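Flavin reductase (Uncultured bacterium, PDB 5CHO) probably uses a nicotinamide cofactor to reduce the flavin needed by its partner tryptophan halogenase in a two-component system, and binds FAD. Local coordinates at residues A102-H107 and D174-L179. Numbering follows the deposited sequence.
Sequences AADQQH and DRRDAL
Ala102 and Ala178 meet in a single beta bridge, where the loop between strand 95-100 and helix 106-111 passes the start of strand 178-182 in the flavin reductase-like, FMN-binding-type fold. Ala103 N donates to Asp177 O at 2.8 Å, and a backbone bond of Leu179 with Leu101 flanks the bridge on its other side. A water uses the same Asp177 oxygen, donating to it while accepting from Asp104 N, and so carries the link one residue further.

Beyond the bridge, Arg176 reaches across to the loop. With chi1 at 50°, its CG sits between the backbone N and carbonyl carbon, and the chain bends at chi2, bringing the guanidinium up to Asp104. The salt bridge runs from NH1 of Arg176 to OD2 of Asp104 at 3.0 Å; OD2 lies in the guanidinium plane, yet NH1 stands above the carboxylate, the two planes being 63° apart. NH2 adds only weak bonds to both carboxylate oxygens and has a further partner in the carbonyl of Gly142, while the methyl of Ala102 covers part of one guanidinium face. A leucine in place of Arg176 would probably leave the Asp104 carboxylate without its cationic mate and the Gly142 carbonyl without this donor.

On the helix side, Leu179 has CG anti to its backbone N (chi1 -173°), which lays its two methyls against Gln106, and Phe186 of the neighbouring strand touches both side chains. The side chain of Leu179 is about 7 Å from the bound FAD. Its CD2 rests 3.7 Å from Gln106 CA, with CD1 against Gln106 CB.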
loop_
_atom_site.group_PDB
_atom_site.type_symbol
_atom_site.label_atom_id
_atom_site.label_comp_id
_atom_site.label_asym_id
_atom_site.label_seq_id
_atom_site.Cartn_x
_atom_site.Cartn_y
_atom_site.Cartn_z
ATOM N N ALA A 102 9.289 -13.000 -1.976
ATOM C CA ALA A 102 8.635 -14.207 -2.466
ATOM C C ALA A 102 8.039 -14.996 -1.307
ATOM O O ALA A 102 8.362 -14.750 -0.145
ATOM C CB ALA A 102 9.617 -15.061 -3.241
ATOM N N ALA A 103 7.188 -15.962 -1.636
ATOM C CA ALA A 103 6.445 -16.721 -0.636
ATOM C C ALA A 103 7.347 -17.591 0.248
ATOM O O ALA A 103 7.012 -17.859 1.404
ATOM C CB ALA A 103 5.397 -17.585 -1.329
ATOM N N ASP A 104 8.484 -18.028 -0.290
ATOM C CA ASP A 104 9.430 -18.836 0.480
ATOM C C ASP A 104 10.422 -17.975 1.267
ATOM O O ASP A 104 11.472 -18.456 1.691
ATOM C CB ASP A 104 10.192 -19.802 -0.436
ATOM C CG ASP A 104 10.989 -19.093 -1.517
ATOM O OD1 ASP A 104 11.086 -17.849 -1.488
ATOM O OD2 ASP A 104 11.539 -19.789 -2.397
ATOM N N GLN A 105 10.071 -16.709 1.470
ATOM C CA GLN A 105 10.911 -15.777 2.218
ATOM C C GLN A 105 10.142 -15.223 3.405
ATOM O O GLN A 105 10.453 -14.149 3.918
ATOM C CB GLN A 105 11.380 -14.638 1.320
ATOM C CG GLN A 105 12.281 -15.073 0.193
ATOM C CD GLN A 105 12.715 -13.913 -0.675
ATOM O OE1 GLN A 105 11.887 -13.133 -1.145
ATOM N NE2 GLN A 105 14.017 -13.771 -0.865
ATOM N N GLN A 106 9.132 -15.971 3.830
ATOM C CA GLN A 106 8.382 -15.654 5.034
ATOM C C GLN A 106 9.305 -15.479 6.233
ATOM O O GLN A 106 9.086 -14.609 7.076
ATOM C CB GLN A 106 7.366 -16.756 5.313
ATOM C CG GLN A 106 6.571 -16.573 6.585
ATOM C CD GLN A 106 5.435 -17.573 6.704
ATOM O OE1 GLN A 106 4.743 -17.872 5.731
ATOM N NE2 GLN A 106 5.248 -18.104 7.901
ATOM N N HIS A 107 10.336 -16.316 6.301
ATOM C CA HIS A 107 11.243 -16.300 7.437
ATOM C C HIS A 107 12.030 -14.990 7.456
ATOM O O HIS A 107 12.370 -14.481 8.522
ATOM C CB HIS A 107 12.186 -17.512 7.406
ATOM C CG HIS A 107 13.091 -17.563 6.216
ATOM N ND1 HIS A 107 12.647 -17.877 4.949
ATOM C CD2 HIS A 107 14.427 -17.373 6.107
ATOM C CE1 HIS A 107 13.665 -17.855 4.109
ATOM N NE2 HIS A 107 14.760 -17.554 4.788
ATOM N N ASP A 174 12.505 -13.197 -11.614
ATOM C CA ASP A 174 11.620 -14.297 -11.964
ATOM C C ASP A 174 10.339 -14.241 -11.162
ATOM O O ASP A 174 10.355 -14.040 -9.948
ATOM C CB ASP A 174 12.303 -15.642 -11.716
ATOM C CG ASP A 174 13.321 -15.993 -12.785
ATOM O OD1 ASP A 174 13.335 -15.332 -13.845
ATOM O OD2 ASP A 174 14.108 -16.938 -12.564
ATOM N N ARG A 175 9.226 -14.411 -11.858
ATOM C CA ARG A 175 7.946 -14.491 -11.195
ATOM C C ARG A 175 7.806 -15.854 -10.552
ATOM O O ARG A 175 7.995 -16.882 -11.200
ATOM C CB ARG A 175 6.815 -14.243 -12.180
ATOM C CG ARG A 175 6.767 -12.822 -12.667
ATOM C CD ARG A 175 5.811 -12.693 -13.827
ATOM N NE ARG A 175 4.475 -13.177 -13.494
ATOM C CZ ARG A 175 3.484 -13.279 -14.370
ATOM N NH1 ARG A 175 3.678 -12.941 -15.636
ATOM N NH2 ARG A 175 2.299 -13.729 -13.982
ATOM N N ARG A 176 7.480 -15.847 -9.268
ATOM C CA ARG A 176 7.152 -17.068 -8.558
ATOM C C ARG A 176 6.227 -16.689 -7.412
ATOM O O ARG A 176 5.905 -15.510 -7.250
ATOM C CB ARG A 176 8.412 -17.780 -8.069
ATOM C CG ARG A 176 9.397 -16.905 -7.321
ATOM C CD ARG A 176 10.834 -17.341 -7.562
ATOM N NE ARG A 176 11.679 -16.971 -6.433
ATOM C CZ ARG A 176 11.706 -17.640 -5.284
ATOM N NH1 ARG A 176 10.958 -18.729 -5.127
ATOM N NH2 ARG A 176 12.489 -17.236 -4.293
ATOM N N ASP A 177 5.802 -17.675 -6.626
ATOM C CA ASP A 177 4.825 -17.447 -5.567
ATOM C C ASP A 177 5.206 -16.279 -4.672
ATOM O O ASP A 177 6.359 -16.145 -4.265
ATOM C CB ASP A 177 4.648 -18.720 -4.743
ATOM C CG ASP A 177 3.949 -19.814 -5.521
ATOM O OD1 ASP A 177 3.896 -19.715 -6.766
ATOM O OD2 ASP A 177 3.438 -20.759 -4.889
ATOM N N ALA A 178 4.218 -15.441 -4.373
ATOM C CA ALA A 178 4.446 -14.196 -3.656
ATOM C C ALA A 178 4.033 -14.294 -2.197
ATOM O O ALA A 178 3.083 -14.998 -1.852
ATOM C CB ALA A 178 3.689 -13.070 -4.336
ATOM N N LEU A 179 4.749 -13.568 -1.348
ATOM C CA LEU A 179 4.408 -13.497 0.063
ATOM C C LEU A 179 3.354 -12.428 0.246
ATOM O O LEU A 179 3.531 -11.285 -0.175
ATOM C CB LEU A 179 5.635 -13.197 0.921
ATOM C CG LEU A 179 5.405 -13.277 2.432
ATOM C CD1 LEU A 179 4.946 -14.669 2.832
ATOM C CD2 LEU A 179 6.671 -12.896 3.192
HETATM O O HOH W 1 8.197 -18.217 -3.386
#